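N-hydroxyarylamine O-acetyltransferase (Bacillus cereus, PDB 4DMO) probably transfers acetyl groups from acetyl-CoA to arylamines and N-hydroxyarylamines. Local coordinates at residues Met157-Lys169 and Asp180-Glu192. Sequence-based numbering, arbitrary orientation.
Sequences MTEKGNYILEMRK and DDWTLGYAFYIEE. With KH2 (3-(1-methylpiperidinium-1-yl)propane-1-sulfonate), chain C.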
loop_
_atom_site.group_PDB
_atom_site.type_symbol
_atom_site.label_atom_id
_atom_site.label_comp_id
_atom_site.label_asym_id
_atom_site.label_seq_id
_atom_site.Cartn_x
_atom_site.Cartn_y
_atom_site.Cartn_z
ATOM N N MET A 157 -6.491 -14.077 17.435
ATOM C CA MET A 157 -5.144 -14.337 17.874
ATOM C C MET A 157 -4.562 -15.313 16.884
ATOM O O MET A 157 -5.178 -16.320 16.560
ATOM C CB MET A 157 -5.159 -14.936 19.283
ATOM C CG MET A 157 -3.809 -14.990 19.997
ATOM S SD MET A 157 -3.127 -13.373 20.311
ATOM C CE MET A 157 -4.643 -12.475 20.666
ATOM N N THR A 158 -3.408 -14.953 16.334
ATOM C CA THR A 158 -2.582 -15.865 15.570
ATOM C C THR A 158 -1.228 -15.644 16.172
ATOM O O THR A 158 -1.061 -14.821 17.080
ATOM C CB THR A 158 -2.483 -15.547 14.032
ATOM O OG1 THR A 158 -1.751 -14.336 13.840
ATOM C CG2 THR A 158 -3.848 -15.421 13.379
ATOM N N GLU A 159 -0.253 -16.352 15.635
ATOM C CA GLU A 159 1.115 -16.189 16.069
ATOM C C GLU A 159 1.749 -14.939 15.433
ATOM O O GLU A 159 2.933 -14.687 15.636
ATOM C CB GLU A 159 1.921 -17.422 15.698
ATOM C CG GLU A 159 2.187 -17.536 14.208
ATOM C CD GLU A 159 2.944 -18.813 13.835
ATOM O OE1 GLU A 159 2.304 -19.811 13.400
ATOM O OE2 GLU A 159 4.180 -18.794 13.983
ATOM N N LYS A 160 0.983 -14.180 14.639
ATOM C CA LYS A 160 1.543 -13.007 13.953
ATOM C C LYS A 160 0.779 -11.731 14.266
ATOM O O LYS A 160 0.996 -10.692 13.643
ATOM C CB LYS A 160 1.564 -13.227 12.445
ATOM C CG LYS A 160 2.462 -14.365 11.979
ATOM C CD LYS A 160 3.933 -14.244 12.476
ATOM C CE LYS A 160 4.808 -15.354 11.858
ATOM N NZ LYS A 160 6.256 -15.237 12.262
ATOM N N GLY A 161 -0.131 -11.803 15.224
ATOM C CA GLY A 161 -0.929 -10.643 15.557
ATOM C C GLY A 161 -2.097 -11.007 16.449
ATOM O O GLY A 161 -2.243 -12.158 16.869
ATOM N N ASN A 162 -2.923 -10.010 16.757
ATOM C CA ASN A 162 -4.164 -10.248 17.465
ATOM C C ASN A 162 -5.374 -9.790 16.670
ATOM O O ASN A 162 -6.493 -9.868 17.172
ATOM C CB ASN A 162 -4.162 -9.601 18.848
ATOM C CG ASN A 162 -3.547 -8.241 18.859
ATOM O OD1 ASN A 162 -3.851 -7.389 18.020
ATOM N ND2 ASN A 162 -2.641 -8.029 19.802
ATOM N N TYR A 163 -5.148 -9.328 15.436
ATOM C CA TYR A 163 -6.238 -9.039 14.494
ATOM C C TYR A 163 -5.850 -9.552 13.119
ATOM O O TYR A 163 -4.704 -9.917 12.866
ATOM C CB TYR A 163 -6.526 -7.545 14.397
ATOM C CG TYR A 163 -7.313 -6.968 15.551
ATOM C CD1 TYR A 163 -8.694 -6.856 15.468
ATOM C CD2 TYR A 163 -6.688 -6.520 16.703
ATOM C CE1 TYR A 163 -9.425 -6.330 16.491
ATOM C CE2 TYR A 163 -7.412 -5.978 17.741
ATOM C CZ TYR A 163 -8.794 -5.885 17.626
ATOM O OH TYR A 163 -9.579 -5.363 18.642
ATOM N N ILE A 164 -6.813 -9.602 12.227
ATOM C CA ILE A 164 -6.545 -10.072 10.888
ATOM C C ILE A 164 -7.340 -9.263 9.898
ATOM O O ILE A 164 -8.431 -8.761 10.208
ATOM C CB ILE A 164 -6.886 -11.573 10.679
ATOM C CG1 ILE A 164 -8.398 -11.817 10.755
ATOM C CG2 ILE A 164 -6.131 -12.455 11.676
ATOM C CD1 ILE A 164 -8.781 -13.318 10.498
ATOM N N LEU A 165 -6.756 -9.135 8.708
ATOM C CA LEU A 165 -7.458 -8.615 7.553
ATOM C C LEU A 165 -7.709 -9.756 6.603
ATOM O O LEU A 165 -6.767 -10.361 6.061
ATOM C CB LEU A 165 -6.643 -7.541 6.850
ATOM C CG LEU A 165 -7.438 -7.024 5.667
ATOM C CD1 LEU A 165 -8.590 -6.186 6.158
ATOM C CD2 LEU A 165 -6.572 -6.254 4.697
ATOM N N GLU A 166 -8.989 -10.062 6.429
ATOM C CA GLU A 166 -9.424 -11.118 5.557
ATOM C C GLU A 166 -9.959 -10.524 4.275
ATOM O O GLU A 166 -10.411 -9.398 4.235
ATOM C CB GLU A 166 -10.548 -11.918 6.225
ATOM C CG GLU A 166 -10.098 -13.146 6.970
ATOM C CD GLU A 166 -11.231 -13.771 7.740
ATOM O OE1 GLU A 166 -12.136 -13.016 8.154
ATOM O OE2 GLU A 166 -11.236 -15.009 7.906
ATOM N N MET A 167 -9.931 -11.308 3.225
ATOM C CA MET A 167 -10.364 -10.818 1.941
ATOM C C MET A 167 -10.821 -11.931 1.004
ATOM O O MET A 167 -10.441 -13.113 1.141
ATOM C CB MET A 167 -9.219 -10.073 1.263
ATOM C CG MET A 167 -8.093 -10.995 0.782
ATOM S SD MET A 167 -6.566 -10.137 0.307
ATOM C CE MET A 167 -5.476 -11.505 -0.133
ATOM N N ARG A 168 -11.601 -11.535 0.011
ATOM C CA ARG A 168 -11.876 -12.437 -1.082
ATOM C C ARG A 168 -12.053 -11.695 -2.401
ATOM O O ARG A 168 -12.534 -10.553 -2.413
ATOM C CB ARG A 168 -13.095 -13.278 -0.725
ATOM C CG ARG A 168 -14.306 -12.490 -0.359
ATOM C CD ARG A 168 -15.356 -13.420 0.269
ATOM N NE ARG A 168 -16.594 -13.557 -0.503
ATOM C CZ ARG A 168 -17.638 -12.746 -0.399
ATOM N NH1 ARG A 168 -17.595 -11.700 0.410
ATOM N NH2 ARG A 168 -18.721 -12.965 -1.124
ATOM N N LYS A 169 -11.635 -12.346 -3.493
ATOM C CA LYS A 169 -12.007 -11.947 -4.859
ATOM C C LYS A 169 -11.067 -10.918 -5.458
ATOM O O LYS A 169 -11.059 -10.726 -6.676
ATOM C CB LYS A 169 -13.423 -11.376 -4.883
ATOM C CG LYS A 169 -14.553 -12.308 -4.411
ATOM C CD LYS A 169 -15.824 -11.457 -4.182
ATOM C CE LYS A 169 -17.112 -12.253 -4.235
ATOM N NZ LYS A 169 -18.259 -11.352 -3.921
ATOM N N ASP A 180 -12.165 -17.712 -3.695
ATOM C CA ASP A 180 -13.465 -17.046 -3.656
ATOM C C ASP A 180 -14.012 -16.929 -2.244
ATOM O O ASP A 180 -14.892 -16.104 -1.964
ATOM C CB ASP A 180 -14.488 -17.793 -4.522
ATOM C CG ASP A 180 -14.611 -17.213 -5.913
ATOM O OD1 ASP A 180 -15.320 -16.199 -6.055
ATOM O OD2 ASP A 180 -14.017 -17.762 -6.859
ATOM N N ASP A 181 -13.490 -17.741 -1.339
ATOM C CA ASP A 181 -13.933 -17.650 0.037
ATOM C C ASP A 181 -12.917 -16.806 0.800
ATOM O O ASP A 181 -11.802 -16.569 0.334
ATOM C CB ASP A 181 -14.099 -19.052 0.658
ATOM C CG ASP A 181 -12.851 -19.927 0.499
ATOM O OD1 ASP A 181 -12.105 -20.113 1.488
ATOM O OD2 ASP A 181 -12.602 -20.429 -0.618
ATOM N N TRP A 182 -13.333 -16.350 1.971
ATOM C CA TRP A 182 -12.515 -15.533 2.816
ATOM C C TRP A 182 -11.152 -16.167 3.066
ATOM O O TRP A 182 -11.040 -17.339 3.381
ATOM C CB TRP A 182 -13.238 -15.291 4.119
ATOM C CG TRP A 182 -14.381 -14.380 3.963
ATOM C CD1 TRP A 182 -15.699 -14.714 4.021
ATOM C CD2 TRP A 182 -14.340 -12.977 3.716
ATOM N NE1 TRP A 182 -16.477 -13.608 3.838
ATOM C CE2 TRP A 182 -15.649 -12.506 3.642
ATOM C CE3 TRP A 182 -13.294 -12.046 3.555
ATOM C CZ2 TRP A 182 -15.982 -11.188 3.409
ATOM C CZ3 TRP A 182 -13.608 -10.731 3.340
ATOM C CH2 TRP A 182 -14.939 -10.306 3.271
ATOM N N THR A 183 -10.106 -15.389 2.868
ATOM C CA THR A 183 -8.754 -15.867 3.122
ATOM C C THR A 183 -7.944 -14.772 3.824
ATOM O O THR A 183 -8.204 -13.574 3.655
ATOM C CB THR A 183 -8.091 -16.355 1.817
ATOM O OG1 THR A 183 -8.318 -15.404 0.776
ATOM C CG2 THR A 183 -8.734 -17.662 1.368
ATOM N N LEU A 184 -7.012 -15.206 4.669
ATOM C CA LEU A 184 -6.187 -14.323 5.447
ATOM C C LEU A 184 -5.258 -13.520 4.546
ATOM O O LEU A 184 -4.537 -14.104 3.734
ATOM C CB LEU A 184 -5.371 -15.142 6.431
ATOM C CG LEU A 184 -4.405 -14.349 7.303
ATOM C CD1 LEU A 184 -5.134 -13.261 8.047
ATOM C CD2 LEU A 184 -3.667 -15.288 8.282
ATOM N N GLY A 185 -5.309 -12.186 4.685
ATOM C CA GLY A 185 -4.435 -11.279 3.949
ATOM C C GLY A 185 -3.199 -11.050 4.779
ATOM O O GLY A 185 -2.097 -11.497 4.460
ATOM N N TYR A 186 -3.398 -10.376 5.893
ATOM C CA TYR A 186 -2.355 -10.352 6.890
ATOM C C TYR A 186 -2.909 -10.295 8.308
ATOM O O TYR A 186 -4.077 -9.935 8.549
ATOM C CB TYR A 186 -1.390 -9.197 6.647
ATOM C CG TYR A 186 -2.049 -7.840 6.680
ATOM C CD1 TYR A 186 -2.389 -7.173 5.500
ATOM C CD2 TYR A 186 -2.302 -7.214 7.889
ATOM C CE1 TYR A 186 -2.982 -5.936 5.541
ATOM C CE2 TYR A 186 -2.884 -5.969 7.935
ATOM C CZ TYR A 186 -3.219 -5.333 6.766
ATOM O OH TYR A 186 -3.815 -4.093 6.817
ATOM N N ALA A 187 -2.038 -10.715 9.224
ATOM C CA ALA A 187 -2.264 -10.601 10.637
ATOM C C ALA A 187 -1.473 -9.406 11.131
ATOM O O ALA A 187 -0.366 -9.131 10.638
ATOM C CB ALA A 187 -1.796 -11.889 11.339
ATOM N N PHE A 188 -2.026 -8.692 12.104
ATOM C CA PHE A 188 -1.319 -7.570 12.719
ATOM C C PHE A 188 -1.657 -7.448 14.198
ATOM O O PHE A 188 -2.648 -8.000 14.644
ATOM C CB PHE A 188 -1.650 -6.252 12.025
ATOM C CG PHE A 188 -3.108 -5.846 12.127
ATOM C CD1 PHE A 188 -4.056 -6.396 11.281
ATOM C CD2 PHE A 188 -3.518 -4.902 13.053
ATOM C CE1 PHE A 188 -5.392 -6.011 11.362
ATOM C CE2 PHE A 188 -4.855 -4.532 13.143
ATOM C CZ PHE A 188 -5.784 -5.082 12.287
ATOM N N TYR A 189 -0.804 -6.737 14.932
ATOM C CA TYR A 189 -1.049 -6.373 16.315
ATOM C C TYR A 189 -1.639 -4.947 16.369
ATOM O O TYR A 189 -1.177 -4.056 15.645
ATOM C CB TYR A 189 0.264 -6.425 17.102
ATOM C CG TYR A 189 0.879 -7.791 17.211
ATOM C CD1 TYR A 189 0.392 -8.713 18.140
ATOM C CD2 TYR A 189 1.958 -8.177 16.387
ATOM C CE1 TYR A 189 0.959 -10.001 18.258
ATOM C CE2 TYR A 189 2.545 -9.480 16.500
ATOM C CZ TYR A 189 2.017 -10.374 17.446
ATOM O OH TYR A 189 2.534 -11.643 17.597
ATOM N N ILE A 190 -2.664 -4.734 17.198
ATOM C CA ILE A 190 -3.318 -3.420 17.310
ATOM C C ILE A 190 -2.425 -2.407 18.029
ATOM O O ILE A 190 -2.632 -1.198 17.934
ATOM C CB ILE A 190 -4.692 -3.523 18.052
ATOM C CG1 ILE A 190 -5.505 -2.230 17.904
ATOM C CG2 ILE A 190 -4.476 -3.840 19.535
ATOM C CD1 ILE A 190 -5.685 -1.759 16.464
ATOM N N GLU A 191 -1.442 -2.925 18.758
ATOM C CA GLU A 191 -0.464 -2.120 19.491
ATOM C C GLU A 191 0.328 -1.171 18.564
ATOM O O GLU A 191 0.890 -1.575 17.547
ATOM C CB GLU A 191 0.493 -3.041 20.264
ATOM C CG GLU A 191 -0.124 -3.727 21.534
ATOM C CD GLU A 191 -1.047 -4.934 21.255
ATOM O OE1 GLU A 191 -0.984 -5.544 20.159
ATOM O OE2 GLU A 191 -1.850 -5.267 22.147
ATOM N N GLU A 192 0.378 0.093 18.956
ATOM C CA GLU A 192 1.003 1.146 18.174
ATOM C C GLU A 192 2.521 1.032 18.051
ATOM O O GLU A 192 3.240 0.663 18.985
ATOM C CB GLU A 192 0.645 2.506 18.764
ATOM C CG GLU A 192 1.668 3.568 18.487
ATOM C CD GLU A 192 1.139 4.951 18.775
ATOM O OE1 GLU A 192 -0.095 5.082 18.905
ATOM O OE2 GLU A 192 1.957 5.892 18.878
HETATM S S KH2 C . -6.929 -19.159 4.835
HETATM C C1 KH2 C . -5.413 -19.493 5.668
HETATM O O1 KH2 C . -6.738 -18.764 3.460
HETATM N N2 KH2 C . -4.317 -19.485 9.306
HETATM O O2 KH2 C . -7.727 -18.135 5.470
HETATM C C4 KH2 C . -5.430 -19.912 7.095
HETATM O O4 KH2 C . -7.831 -20.293 4.803
HETATM C C7 KH2 C . -4.606 -19.067 7.985
HETATM C C11 KH2 C . -5.495 -19.451 10.100
HETATM C C12 KH2 C . -2.794 -18.896 11.157
HETATM C C13 KH2 C . -2.541 -20.964 10.033
HETATM C C14 KH2 C . -2.798 -20.369 11.373
HETATM C C15 KH2 C . -3.817 -20.815 9.282
HETATM C C16 KH2 C . -3.326 -18.579 9.808
#
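N162 grips I190 and E191 with both ends of its amide: OD1 takes the N-H of I190 at 3.0 Å, in the carbonyl plane and on a lone pair, while ND2 gives a nearly straight bond (170°) to the syn lone pair of E191 OE1. One bond accepted and one donated together fix the rotation of the amide, whose ND2 also lies at the edge of the Y189 ring. One face of that ring receives G161, with CA over the ring near its centre, 3.4 Å from the centroid.

Along the strands, methylenes pack on ring faces. CB of Y163 sits 3.3 Å from F188 CZ, toward the rim of the F188 ring, and L165 CB lies over the centre of the Y186 ring. At the far end W182 takes R168 CD over its five-membered ring, 3.6 Å from the centroid, while the guanidinium is turned 51° from the indole plane. The bend of R168 at chi3 (-115°) brings R168 NH1 beside W182 CZ2, and the same nitrogen forms a salt bridge with D150.

Antiparallel backbone bonding sets this register, with a classic bulge at each of two places. N162 and Y163 both donate to F188 O, and L165 O takes G185 N at 2.7 Å plus a weaker bond from Y186 N. Farther on, T183 N and OG1 reach M167 O from opposite faces of its plane.

On the face of I164 and L184, CD1 of L184 meets I164 CB at 3.6 Å, and E166 pairs with R152 and R154. As L184 stands in a non-hydrogen-bonded pair with E166, its N-H points away from strand 163-168 and donates to sulfonate O2 of the bound piperidinium sulfonate, consistent with a backbone N-H that can hold an anionic group in the ligand pocket, beside T183 and W182.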